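Local coordinates for putative lipase/esterase (Lactobacillus plantarum WCFS1, PDB 3BXP), which is a putative carboxylesterase of the alpha/beta-hydrolase fold, probably hydrolysing carboxylic ester bonds, at residues 6-11 with 15-20; 23-26 with 32-35; 196-201 with 208-213. One frame throughout, in Å; residues are numbered along the deposited sequence.

How the contacts relate
The three contacts follow one another along the chain without nesting or crossing. Contact 1 closes the short loop between strands 2-9 and 16-23, the hairpin that begins the mixed sheet at its edge. Strand 16-23 then runs directly into contact 2, whose centre is about 23 Å from that of contact 1 and which closes the loop leading to strand 35-41. Much later in the sequence, contact 3 packs strand 194-199 against helix 208-219, on the opposite side of the chain's centre from both; its centre is about 30 Å from that of contact 1. Contacts 1 and 3 thus belong to distant parts of the same sheet.

Contact 1. Residues 6-11 with 15-20; sequences QRTLNT and PFQITA
Leu9 and Phe16 face each other as an antiparallel hydrogen-bonded pair, and their side chains meet together with Ile18 on one face of the two strands. CB of Leu9 sits over the Phe16 ring as a CH-pi contact, 3.9 Å from the ring centroid and 28° off its normal, with CZ the nearest ring atom. One bond further out, CG of Leu9 leaves the ring and comes up to CD1 of Ile18 at 4.1 Å. At the tip, CD1 of Leu9 bridges both neighbours, lying 3.7 Å from CD1 of Ile18 and a little farther from CZ of Phe16. The ring is brought under Leu9 because CG of Phe16 stands between its own backbone N and carbonyl carbon (chi1 59°). This is the edge hairpin of the alpha/beta-hydrolase sheet: strand 2-9 is outermost within the chain, and strand 16-23 lies between it and strand 67-72, antiparallel to both. Helix 85-99 covers the Phe16 and Ile18 side, with Trp96 against Ile18 and Gln89 and Thr93 against Phe16. Backbone bonds join the strands in two reciprocal pairs, Arg7 with Ile18 and Leu9 with Phe16.

The other face is polar. Gln6 and Thr19 lie side by side there, and OG1 of Thr19 donates a very short hydrogen bond of 2.5 Å to OE1 of Gln6. A water joins the same two side chains, donating to OG1 of Thr19 and accepting from NE2 of Gln6 at 3.3 Å. Farther along, in one of two conformers of Gln17, its NE2 makes at most a weak, doubtful hydrogen bond to OG1 of Thr8. Toward the connecting loop, the Asn10 amide lies alongside the Pro15 ring, OD1 of Asn10 being 3.7 Å from CD of Pro15.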
ATOM      1  N   GLN B   6      26.903  15.370  18.171  1.00 20.92           N
ATOM      2  CA  GLN B   6      27.495  14.092  17.783  1.00 20.66           C
ATOM      3  C   GLN B   6      27.918  13.386  19.060  1.00 18.52           C
ATOM      4  O   GLN B   6      28.469  14.010  19.963  1.00 21.15           O
ATOM      5  CB  GLN B   6      28.790  14.325  16.974  1.00 21.78           C
ATOM      6  CG  GLN B   6      28.753  15.342  15.904  1.00 26.80           C
ATOM      7  CD  GLN B   6      28.013  14.872  14.737  1.00 31.29           C
ATOM      8  OE1 GLN B   6      27.618  13.700  14.662  1.00 40.15           O
ATOM      9  NE2 GLN B   6      27.813  15.760  13.779  1.00 39.95           N
ATOM     10  N   ARG B   7      27.644  12.084  19.170  0.70 18.63           N
ATOM     11  CA  ARG B   7      28.113  11.305  20.303  0.70 21.81           C
ATOM     12  C   ARG B   7      28.449   9.898  19.897  0.70 19.19           C
ATOM     13  O   ARG B   7      27.888   9.363  18.936  0.70 20.76           O
ATOM     14  CB  ARG B   7      27.052  11.148  21.411  0.70 24.03           C
ATOM     15  CG  ARG B   7      26.526  12.425  22.087  0.70 36.00           C
ATOM     16  CD  ARG B   7      27.428  12.994  23.197  0.70 42.60           C
ATOM     17  NE  ARG B   7      27.708  12.067  24.288  0.70 44.14           N
ATOM     18  CZ  ARG B   7      27.068  12.048  25.453  0.70 48.53           C
ATOM     19  NH1 ARG B   7      26.078  12.896  25.678  0.70 50.96           N
ATOM     20  NH2 ARG B   7      27.409  11.168  26.394  0.70 42.68           N
ATOM     21  N   THR B   8      29.333   9.293  20.688  1.00 19.86           N
ATOM     22  CA  THR B   8      29.623   7.872  20.602  1.00 17.36           C
ATOM     23  C   THR B   8      29.106   7.279  21.902  1.00 22.66           C
ATOM     24  O   THR B   8      29.564   7.656  23.021  1.00 23.49           O
ATOM     25  CB  THR B   8      31.161   7.567  20.462  1.00 21.02           C
ATOM     26  OG1 THR B   8      31.666   8.216  19.289  1.00 21.24           O
ATOM     27  CG2 THR B   8      31.489   6.061  20.363  1.00 17.51           C
ATOM     28  N   LEU B   9      28.136   6.388  21.756  1.00 21.50           N
ATOM     29  CA  LEU B   9      27.512   5.717  22.894  1.00 22.49           C
ATOM     30  C   LEU B   9      28.027   4.323  22.919  1.00 24.11           C
ATOM     31  O   LEU B   9      28.630   3.857  21.997  1.00 21.82           O
ATOM     32  CB  LEU B   9      25.981   5.699  22.762  1.00 21.41           C
ATOM     33  CG  LEU B   9      25.246   7.057  22.759  1.00 21.15           C
ATOM     34  CD1 LEU B   9      23.749   6.848  22.715  1.00 25.69           C
ATOM     35  CD2 LEU B   9      25.670   7.895  23.946  1.00 31.58           C
ATOM     36  N   ASN B  10      27.742   3.630  23.997  1.00 25.39           N
ATOM     37  CA  ASN B  10      28.239   2.263  24.189  1.00 26.07           C
ATOM     38  C   ASN B  10      27.261   1.475  25.014  1.00 29.71           C
ATOM     39  O   ASN B  10      26.728   1.957  26.033  1.00 30.02           O
ATOM     40  CB  ASN B  10      29.615   2.273  24.845  1.00 28.92           C
ATOM     41  CG  ASN B  10      30.308   0.890  24.829  1.00 28.50           C
ATOM     42  OD1 ASN B  10      29.795  -0.080  24.279  1.00 33.75           O
ATOM     43  ND2 ASN B  10      31.510   0.825  25.400  1.00 40.54           N
ATOM     44  N   THR B  11      26.986   0.277  24.537  1.00 26.70           N
ATOM     45  CA  THR B  11      26.196  -0.677  25.269  1.00 25.23           C
ATOM     46  C   THR B  11      26.656  -2.041  24.801  1.00 26.03           C
ATOM     47  O   THR B  11      27.066  -2.205  23.647  1.00 26.31           O
ATOM     48  CB  THR B  11      24.655  -0.479  25.031  1.00 27.49           C
ATOM     49  OG1 THR B  11      23.913  -1.128  26.062  1.00 27.93           O
ATOM     50  CG2 THR B  11      24.193  -1.014  23.646  1.00 24.57           C
ATOM     51  N   PRO B  15      30.285  -0.238  20.878  1.00 23.70           N
ATOM     52  CA  PRO B  15      30.075   1.201  20.709  1.00 23.22           C
ATOM     53  C   PRO B  15      29.477   1.529  19.377  1.00 21.62           C
ATOM     54  O   PRO B  15      29.628   0.752  18.430  1.00 24.60           O
ATOM     55  CB  PRO B  15      31.491   1.765  20.773  1.00 23.24           C
ATOM     56  CG  PRO B  15      32.237   0.774  21.556  1.00 24.91           C
ATOM     57  CD  PRO B  15      31.699  -0.550  21.167  1.00 23.33           C
ATOM     58  N   PHE B  16      28.787   2.659  19.308  1.00 21.80           N
ATOM     59  CA  PHE B  16      28.092   3.077  18.097  1.00 21.98           C
ATOM     60  C   PHE B  16      27.913   4.570  18.081  1.00 23.23           C
ATOM     61  O   PHE B  16      27.854   5.213  19.136  1.00 21.75           O
ATOM     62  CB  PHE B  16      26.721   2.425  17.973  1.00 23.50           C
ATOM     63  CG  PHE B  16      25.790   2.728  19.118  1.00 22.85           C
ATOM     64  CD1 PHE B  16      25.932   2.068  20.331  1.00 19.83           C
ATOM     65  CD2 PHE B  16      24.749   3.653  18.977  1.00 25.18           C
ATOM     66  CE1 PHE B  16      25.093   2.333  21.383  1.00 19.59           C
ATOM     67  CE2 PHE B  16      23.911   3.910  20.050  1.00 24.45           C
ATOM     68  CZ  PHE B  16      24.062   3.255  21.231  1.00 22.09           C
ATOM     69  N   GLN B  17      27.822   5.127  16.884  0.50 22.75           N
ATOM     70  CA  GLN B  17      27.684   6.563  16.742  0.50 21.94           C
ATOM     71  C   GLN B  17      26.301   7.033  16.356  0.50 22.37           C
ATOM     72  O   GLN B  17      25.616   6.491  15.484  0.50 20.39           O
ATOM     73  CB  GLN B  17      28.717   7.106  15.782  0.50 24.63           C
ATOM     74  CG  GLN B  17      30.115   7.064  16.403  0.50 19.63           C
ATOM     75  CD  GLN B  17      31.170   7.389  15.401  0.50 29.08           C
ATOM     76  OE1 GLN B  17      30.991   7.131  14.214  0.50 29.23           O
ATOM     77  NE2 GLN B  17      32.284   7.956  15.862  0.50 16.28           N
ATOM     78  N   ILE B  18      25.926   8.111  17.021  1.00 22.44           N
ATOM     79  CA  ILE B  18      24.658   8.746  16.758  1.00 20.44           C
ATOM     80  C   ILE B  18      24.914  10.227  16.491  1.00 17.66           C
ATOM     81  O   ILE B  18      25.906  10.803  16.970  1.00 20.21           O
ATOM     82  CB  ILE B  18      23.713   8.610  17.958  1.00 20.37           C
ATOM     83  CG1 ILE B  18      24.213   9.494  19.117  1.00 19.12           C
ATOM     84  CG2 ILE B  18      23.504   7.124  18.321  1.00 23.49           C
ATOM     85  CD1 ILE B  18      23.181   9.619  20.284  1.00 26.05           C
ATOM     86  N   THR B  19      24.025  10.846  15.740  1.00 18.68           N
ATOM     87  CA  THR B  19      23.949  12.317  15.652  1.00 19.65           C
ATOM     88  C   THR B  19      22.534  12.713  16.026  1.00 22.21           C
ATOM     89  O   THR B  19      21.554  12.242  15.422  1.00 19.06           O
ATOM     90  CB  THR B  19      24.277  12.815  14.238  1.00 20.87           C
ATOM     91  OG1 THR B  19      25.617  12.436  13.916  1.00 20.87           O
ATOM     92  CG2 THR B  19      24.160  14.349  14.116  1.00 18.97           C
ATOM     93  N   ALA B  20      22.429  13.624  16.985  1.00 21.77           N
ATOM     94  CA  ALA B  20      21.139  14.210  17.349  1.00 21.43           C
ATOM     95  C   ALA B  20      20.970  15.589  16.752  1.00 19.85           C
ATOM     96  O   ALA B  20      21.878  16.406  16.718  1.00 23.51           O
ATOM     97  CB  ALA B  20      20.961  14.294  18.858  1.00 20.69           C
TER
HETATM   98  O   HOH W   1      26.956  13.407  11.704  1.00 37.92           O

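Contact 2. Residues 23-26 with 32-35; sequences LDQI and AVDY. With PGR (R-1,2-propanediol), chain L.
With CG beside the backbone N, a bend at chi2 (-64°) turns the Gln25 amide toward Val33, while chi1 of -60° in Tyr35 sets CG of its ring beside the backbone N, and the ring reaches over to Leu23 and Asp24. These residues pinch together the two ends of the connection between strands 16-23 and 35-41 of the alpha/beta-hydrolase sheet, a loop at the surface.

The Gln25 amide binds the backbone of Val33 through both of its polar ends. OE1 of Gln25 accepts from N of Val33 at 2.9 Å, in a bond that is nearly straight at hydrogen although the donor stands above the carbonyl plane. NE2 of Gln25 donates to O of Val33 at 2.8 Å, with O of Val33 lying slightly out of the Gln25 amide plane. Such two-point binding fixes the rotation of the amide, whose plane is 27° from that of the Tyr35 ring as the two side chains run alongside in opposite senses. A leucine in place of Gln25 would probably leave both N and O of Val33 without these partners and set the 32-35 backbone freer to shift.

The Leu23 side chain lies roughly perpendicular to that of Tyr35. Its CD2 rests over one face, 3.8 Å from the centroid of the Tyr35 ring, while O of Val33 lies over the opposite face. His67 meets the same ring edge-to-face and also bonds N of Leu23, so it touches both ends of the loop; His105 packs against Gln25 and Ala32.

The hydroxyl of Tyr35 donates to O of Asp24 at 2.8 Å. A single water completes the join: it donates to OE1 of Gln25 and to OH of Tyr35, and accepts from N of Ile26 at 3.0 Å.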
ATOM      1  N   LEU B  23      15.658  20.157  17.598  1.00 20.26           N
ATOM      2  CA  LEU B  23      14.893  21.343  17.157  1.00 20.32           C
ATOM      3  C   LEU B  23      14.836  22.401  18.249  1.00 22.13           C
ATOM      4  O   LEU B  23      14.521  22.096  19.390  1.00 19.71           O
ATOM      5  CB  LEU B  23      13.483  20.905  16.726  1.00 21.75           C
ATOM      6  CG  LEU B  23      12.605  21.889  15.964  1.00 27.53           C
ATOM      7  CD1 LEU B  23      13.295  22.364  14.715  1.00 27.45           C
ATOM      8  CD2 LEU B  23      11.271  21.191  15.643  1.00 26.57           C
ATOM      9  N   ASP B  24      15.144  23.648  17.894  1.00 22.52           N
ATOM     10  CA  ASP B  24      14.967  24.774  18.812  1.00 21.87           C
ATOM     11  C   ASP B  24      13.502  25.034  19.167  1.00 18.50           C
ATOM     12  O   ASP B  24      12.543  24.794  18.353  1.00 16.70           O
ATOM     13  CB  ASP B  24      15.505  26.099  18.237  1.00 21.35           C
ATOM     14  CG  ASP B  24      17.018  26.125  18.100  1.00 31.89           C
ATOM     15  OD1 ASP B  24      17.689  25.304  18.733  1.00 30.44           O
ATOM     16  OD2 ASP B  24      17.520  27.014  17.377  1.00 27.99           O
ATOM     17  N   GLN B  25      13.340  25.547  20.381  1.00 17.10           N
ATOM     18  CA  GLN B  25      12.074  26.160  20.821  1.00 18.35           C
ATOM     19  C   GLN B  25      11.879  27.476  20.091  1.00 20.42           C
ATOM     20  O   GLN B  25      12.855  28.079  19.655  1.00 22.39           O
ATOM     21  CB  GLN B  25      12.110  26.368  22.334  1.00 20.83           C
ATOM     22  CG  GLN B  25      12.114  25.066  23.126  1.00 21.89           C
ATOM     23  CD  GLN B  25      10.857  24.295  22.935  1.00 17.79           C
ATOM     24  OE1 GLN B  25       9.745  24.839  23.131  1.00 22.84           O
ATOM     25  NE2 GLN B  25      10.978  23.029  22.546  1.00 19.51           N
ATOM     26  N   ILE B  26      10.614  27.879  20.007  0.50 19.95           N
ATOM     27  CA  ILE B  26      10.202  29.144  19.402  0.50 22.23           C
ATOM     28  C   ILE B  26      10.773  30.325  20.172  0.50 22.86           C
ATOM     29  O   ILE B  26      10.958  31.425  19.627  0.50 22.66           O
ATOM     30  CB  ILE B  26       8.663  29.229  19.344  0.50 21.38           C
ATOM     31  CG1 ILE B  26       8.125  28.358  18.210  0.50 26.07           C
ATOM     32  CG2 ILE B  26       8.207  30.657  19.124  0.50 21.47           C
ATOM     33  CD1 ILE B  26       8.759  28.633  16.859  0.50 23.77           C
ATOM     34  N   ALA B  32       8.318  25.199  27.617  1.00 23.91           N
ATOM     35  CA  ALA B  32       8.768  24.366  26.520  1.00 23.87           C
ATOM     36  C   ALA B  32       7.603  23.617  25.889  1.00 23.64           C
ATOM     37  O   ALA B  32       6.619  23.273  26.563  1.00 26.59           O
ATOM     38  CB  ALA B  32       9.836  23.388  26.971  1.00 24.14           C
ATOM     39  N   VAL B  33       7.695  23.462  24.585  1.00 22.77           N
ATOM     40  CA  VAL B  33       6.814  22.542  23.851  1.00 24.93           C
ATOM     41  C   VAL B  33       7.639  21.322  23.525  1.00 22.23           C
ATOM     42  O   VAL B  33       8.698  21.411  22.905  1.00 24.48           O
ATOM     43  CB  VAL B  33       6.242  23.146  22.588  1.00 26.98           C
ATOM     44  CG1 VAL B  33       5.502  22.080  21.796  1.00 31.74           C
ATOM     45  CG2 VAL B  33       5.371  24.325  22.930  1.00 30.68           C
ATOM     46  N   ASP B  34       7.231  20.186  24.070  1.00 20.11           N
ATOM     47  CA  ASP B  34       7.973  18.959  23.888  1.00 18.81           C
ATOM     48  C   ASP B  34       7.629  18.374  22.537  1.00 21.66           C
ATOM     49  O   ASP B  34       6.453  18.139  22.235  1.00 22.04           O
ATOM     50  CB  ASP B  34       7.721  17.956  25.034  1.00 16.15           C
ATOM     51  CG  ASP B  34       8.315  18.411  26.338  1.00 30.57           C
ATOM     52  OD1 ASP B  34       9.376  19.078  26.372  1.00 24.82           O
ATOM     53  OD2 ASP B  34       7.717  18.065  27.359  1.00 30.13           O
ATOM     54  N   TYR B  35       8.637  18.256  21.693  1.00 19.97           N
ATOM     55  CA  TYR B  35       8.462  17.782  20.312  1.00 17.72           C
ATOM     56  C   TYR B  35       8.603  16.280  20.251  1.00 14.72           C
ATOM     57  O   TYR B  35       9.421  15.677  20.977  1.00 19.10           O
ATOM     58  CB  TYR B  35       9.519  18.353  19.344  1.00 20.39           C
ATOM     59  CG  TYR B  35       9.561  19.848  19.215  1.00 21.28           C
ATOM     60  CD1 TYR B  35       8.449  20.575  18.859  1.00 28.39           C
ATOM     61  CD2 TYR B  35      10.756  20.515  19.413  1.00 27.21           C
ATOM     62  CE1 TYR B  35       8.530  21.981  18.751  1.00 34.30           C
ATOM     63  CE2 TYR B  35      10.851  21.873  19.281  1.00 28.59           C
ATOM     64  CZ  TYR B  35       9.765  22.601  18.956  1.00 26.25           C
ATOM     65  OH  TYR B  35       9.956  23.978  18.829  1.00 27.97           O
TER
HETATM   66  C1  PGR L 281       9.506  15.050  28.749  1.00 47.42           C
HETATM   67  C2  PGR L 281       9.975  15.796  29.981  1.00 51.50           C
HETATM   68  C3  PGR L 281       8.936  16.849  30.353  1.00 48.65           C
HETATM   69  O1  PGR L 281       9.485  16.074  27.785  1.00 55.75           O
HETATM   70  O2  PGR L 281      10.201  14.795  30.964  1.00 50.61           O
HETATM   71  O   HOH W   2       8.509  25.952  20.881  1.00 26.46           O

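Contact 3. Residues 196-201 with 208-213; sequences VWQTAT and INSLKY. With PGR (R-1,2-propanediol), chain K.
A beta-alpha-beta unit near one edge of the alpha/beta-hydrolase sheet, made of strand 194-199, helix 208-219 and strand 224-229, has its first two elements joined here. The strand and the first turn and a half of the helix run nearly antiparallel, at 157°, with their axes 9.0 Å apart at closest approach. Alternate strand residues Val196 and Gln198 face the helix, and both reach Ser210.

OG of Ser210 donates a hydrogen bond of 2.7 Å to OE1 of Gln198, lying in the carbonyl plane of the amide with a C=O...O angle of 155°. Gln198 gets there by an extended chain, its CG opposite the backbone N (chi1 -175°). The other end of the amide is held too, since NE2 of Gln198 bonds the carboxylate of Asp202; O of Pro207 is a second acceptor near the Ser210 hydroxyl, competing for its one proton, and the hydroxyl of Tyr226 on strand 224-229 is also hydrogen-bonded to OG, which draws the third element of the unit into the same polar cluster.

Beside these bonds the packing is apolar. CG1 of Val196 meets CB of Ser210 at 3.8 Å, and its other branch, CG2, comes to the edge of the Tyr213 ring, 4.3 Å from CD2 of Tyr213, whose hydroxyl is bonded to Asn127. At the start of the helix, N of Ile208 makes a weak hydrogen bond of 3.0 Å to O1 of a propanediol, probably from the crystallisation liquor, which also binds Gln215 of the second subunit.

Gln198 and Ser210 are both buried, so their polar groups depend on protein partners; with the amide held at both ends, its rotation is probably well defined.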
ATOM      1  N   VAL B 196       4.382   1.763   6.293  1.00 20.06           N
ATOM      2  CA  VAL B 196       5.329   1.075   5.424  1.00 17.53           C
ATOM      3  C   VAL B 196       5.142   1.589   3.985  1.00 18.88           C
ATOM      4  O   VAL B 196       4.021   1.739   3.490  1.00 19.98           O
ATOM      5  CB  VAL B 196       5.079  -0.452   5.485  1.00 16.08           C
ATOM      6  CG1 VAL B 196       6.068  -1.262   4.657  1.00 19.53           C
ATOM      7  CG2 VAL B 196       5.030  -0.986   6.908  1.00 20.67           C
ATOM      8  N   TRP B 197       6.240   1.861   3.326  1.00 20.15           N
ATOM      9  CA  TRP B 197       6.222   2.223   1.879  1.00 17.72           C
ATOM     10  C   TRP B 197       7.373   1.590   1.154  1.00 17.65           C
ATOM     11  O   TRP B 197       8.433   1.284   1.732  1.00 19.03           O
ATOM     12  CB  TRP B 197       6.183   3.744   1.644  1.00 17.69           C
ATOM     13  CG  TRP B 197       7.453   4.427   1.927  1.00 20.01           C
ATOM     14  CD1 TRP B 197       7.881   4.877   3.151  1.00 21.60           C
ATOM     15  CD2 TRP B 197       8.514   4.727   1.002  1.00 21.38           C
ATOM     16  NE1 TRP B 197       9.107   5.439   3.043  1.00 21.71           N
ATOM     17  CE2 TRP B 197       9.530   5.354   1.734  1.00 20.52           C
ATOM     18  CE3 TRP B 197       8.721   4.494  -0.353  1.00 21.60           C
ATOM     19  CZ2 TRP B 197      10.711   5.783   1.136  1.00 18.95           C
ATOM     20  CZ3 TRP B 197       9.894   4.949  -0.943  1.00 22.96           C
ATOM     21  CH2 TRP B 197      10.866   5.576  -0.197  1.00 20.00           C
ATOM     22  N   GLN B 198       7.153   1.350  -0.128  1.00 19.11           N
ATOM     23  CA  GLN B 198       8.217   0.866  -0.994  1.00 19.00           C
ATOM     24  C   GLN B 198       7.848   1.165  -2.411  1.00 19.14           C
ATOM     25  O   GLN B 198       6.730   1.520  -2.697  1.00 20.32           O
ATOM     26  CB  GLN B 198       8.427  -0.635  -0.795  1.00 20.73           C
ATOM     27  CG  GLN B 198       9.602  -1.240  -1.576  1.00 22.09           C
ATOM     28  CD  GLN B 198      10.068  -2.574  -1.006  1.00 21.00           C
ATOM     29  OE1 GLN B 198       9.326  -3.253  -0.292  1.00 26.02           O
ATOM     30  NE2 GLN B 198      11.270  -2.985  -1.373  1.00 25.14           N
ATOM     31  N   THR B 199       8.780   0.995  -3.332  1.00 22.48           N
ATOM     32  CA  THR B 199       8.380   1.055  -4.752  1.00 22.55           C
ATOM     33  C   THR B 199       8.236  -0.308  -5.352  1.00 24.61           C
ATOM     34  O   THR B 199       8.933  -1.236  -4.987  1.00 23.68           O
ATOM     35  CB  THR B 199       9.326   1.885  -5.615  1.00 23.32           C
ATOM     36  OG1 THR B 199      10.600   1.225  -5.717  1.00 26.35           O
ATOM     37  CG2 THR B 199       9.498   3.277  -5.033  1.00 23.47           C
ATOM     38  N   ALA B 200       7.281  -0.416  -6.273  1.00 27.76           N
ATOM     39  CA  ALA B 200       6.899  -1.719  -6.819  1.00 30.55           C
ATOM     40  C   ALA B 200       8.054  -2.317  -7.622  1.00 32.56           C
ATOM     41  O   ALA B 200       8.192  -3.547  -7.719  1.00 32.78           O
ATOM     42  CB  ALA B 200       5.640  -1.585  -7.708  1.00 29.24           C
ATOM     43  N   THR B 201       8.861  -1.411  -8.159  1.00 32.44           N
ATOM     44  CA  THR B 201       9.903  -1.707  -9.148  1.00 35.21           C
ATOM     45  C   THR B 201      11.302  -1.823  -8.519  1.00 33.02           C
ATOM     46  O   THR B 201      12.295  -1.935  -9.232  1.00 33.50           O
ATOM     47  CB  THR B 201      10.001  -0.583 -10.235  1.00 34.98           C
ATOM     48  OG1 THR B 201      10.345   0.675  -9.619  1.00 39.64           O
ATOM     49  CG2 THR B 201       8.710  -0.433 -11.021  1.00 34.82           C
ATOM     50  N   ILE B 208       8.829  -8.240  -1.815  1.00 18.22           N
ATOM     51  CA  ILE B 208       8.197  -9.261  -1.012  1.00 18.02           C
ATOM     52  C   ILE B 208       8.451  -9.021   0.474  1.00 20.21           C
ATOM     53  O   ILE B 208       7.715  -9.500   1.349  1.00 20.30           O
ATOM     54  CB  ILE B 208       8.701 -10.666  -1.415  1.00 19.39           C
ATOM     55  CG1 ILE B 208       7.779 -11.743  -0.871  1.00 22.12           C
ATOM     56  CG2 ILE B 208      10.116 -10.834  -1.011  1.00 23.24           C
ATOM     57  CD1 ILE B 208       6.331 -11.753  -1.434  1.00 22.89           C
ATOM     58  N   ASN B 209       9.514  -8.309   0.786  1.00 20.21           N
ATOM     59  CA  ASN B 209       9.845  -8.015   2.169  1.00 19.09           C
ATOM     60  C   ASN B 209       8.729  -7.199   2.825  1.00 18.63           C
ATOM     61  O   ASN B 209       8.256  -7.497   3.912  1.00 18.77           O
ATOM     62  CB  ASN B 209      11.169  -7.235   2.248  1.00 21.83           C
ATOM     63  CG  ASN B 209      12.397  -8.144   2.149  1.00 20.63           C
ATOM     64  OD1 ASN B 209      12.755  -8.794   3.101  1.00 20.95           O
ATOM     65  ND2 ASN B 209      13.090  -8.099   0.993  1.00 21.43           N
ATOM     66  N   SER B 210       8.350  -6.093   2.197  1.00 20.49           N
ATOM     67  CA  SER B 210       7.327  -5.259   2.830  1.00 18.76           C
ATOM     68  C   SER B 210       5.977  -5.993   2.857  1.00 21.01           C
ATOM     69  O   SER B 210       5.202  -5.828   3.793  1.00 19.14           O
ATOM     70  CB  SER B 210       7.238  -3.867   2.187  1.00 20.40           C
ATOM     71  OG  SER B 210       6.985  -3.944   0.791  1.00 26.80           O
ATOM     72  N   LEU B 211       5.683  -6.751   1.808  1.00 19.47           N
ATOM     73  CA  LEU B 211       4.420  -7.504   1.729  1.00 20.12           C
ATOM     74  C   LEU B 211       4.354  -8.466   2.913  1.00 20.95           C
ATOM     75  O   LEU B 211       3.329  -8.662   3.522  1.00 19.81           O
ATOM     76  CB  LEU B 211       4.358  -8.302   0.413  1.00 23.54           C
ATOM     77  CG  LEU B 211       4.104  -7.455  -0.826  1.00 19.35           C
ATOM     78  CD1 LEU B 211       4.474  -8.235  -2.091  1.00 21.81           C
ATOM     79  CD2 LEU B 211       2.608  -6.978  -0.906  1.00 22.95           C
ATOM     80  N   LYS B 212       5.479  -9.072   3.225  1.00 19.10           N
ATOM     81  CA  LYS B 212       5.548 -10.044   4.337  1.00 16.90           C
ATOM     82  C   LYS B 212       5.272  -9.350   5.694  1.00 17.46           C
ATOM     83  O   LYS B 212       4.473  -9.845   6.499  1.00 20.25           O
ATOM     84  CB  LYS B 212       6.917 -10.730   4.377  1.00 18.26           C
ATOM     85  CG  LYS B 212       7.121 -11.764   3.329  1.00 18.25           C
ATOM     86  CD  LYS B 212       8.600 -12.160   3.195  1.00 18.43           C
ATOM     87  CE  LYS B 212       8.831 -13.455   2.446  1.00 24.37           C
ATOM     88  NZ  LYS B 212       8.798 -14.664   3.397  1.00 22.83           N
ATOM     89  N   TYR B 213       5.890  -8.212   5.954  1.00 20.72           N
ATOM     90  CA  TYR B 213       5.674  -7.518   7.244  1.00 20.19           C
ATOM     91  C   TYR B 213       4.205  -7.020   7.328  1.00 20.58           C
ATOM     92  O   TYR B 213       3.512  -7.134   8.344  1.00 20.83           O
ATOM     93  CB  TYR B 213       6.640  -6.329   7.367  1.00 22.03           C
ATOM     94  CG  TYR B 213       6.674  -5.786   8.751  1.00 19.13           C
ATOM     95  CD1 TYR B 213       7.128  -6.553   9.791  1.00 19.87           C
ATOM     96  CD2 TYR B 213       6.223  -4.501   9.041  1.00 22.91           C
ATOM     97  CE1 TYR B 213       7.150  -6.084  11.110  1.00 20.14           C
ATOM     98  CE2 TYR B 213       6.231  -4.023  10.350  1.00 25.76           C
ATOM     99  CZ  TYR B 213       6.699  -4.807  11.372  1.00 26.08           C
ATOM    100  OH  TYR B 213       6.696  -4.308  12.686  1.00 23.64           O
TER
HETATM  101  C1  PGR K 280       8.322  -9.146  -5.088  1.00 35.18           C
HETATM  102  C2  PGR K 280       7.558 -10.350  -5.653  1.00 29.87           C
HETATM  103  C3  PGR K 280       8.142 -10.797  -6.996  1.00 36.15           C
HETATM  104  O1  PGR K 280       9.615  -9.431  -4.471  1.00 31.94           O
HETATM  105  O2  PGR K 280       7.484 -11.519  -4.805  1.00 26.99           O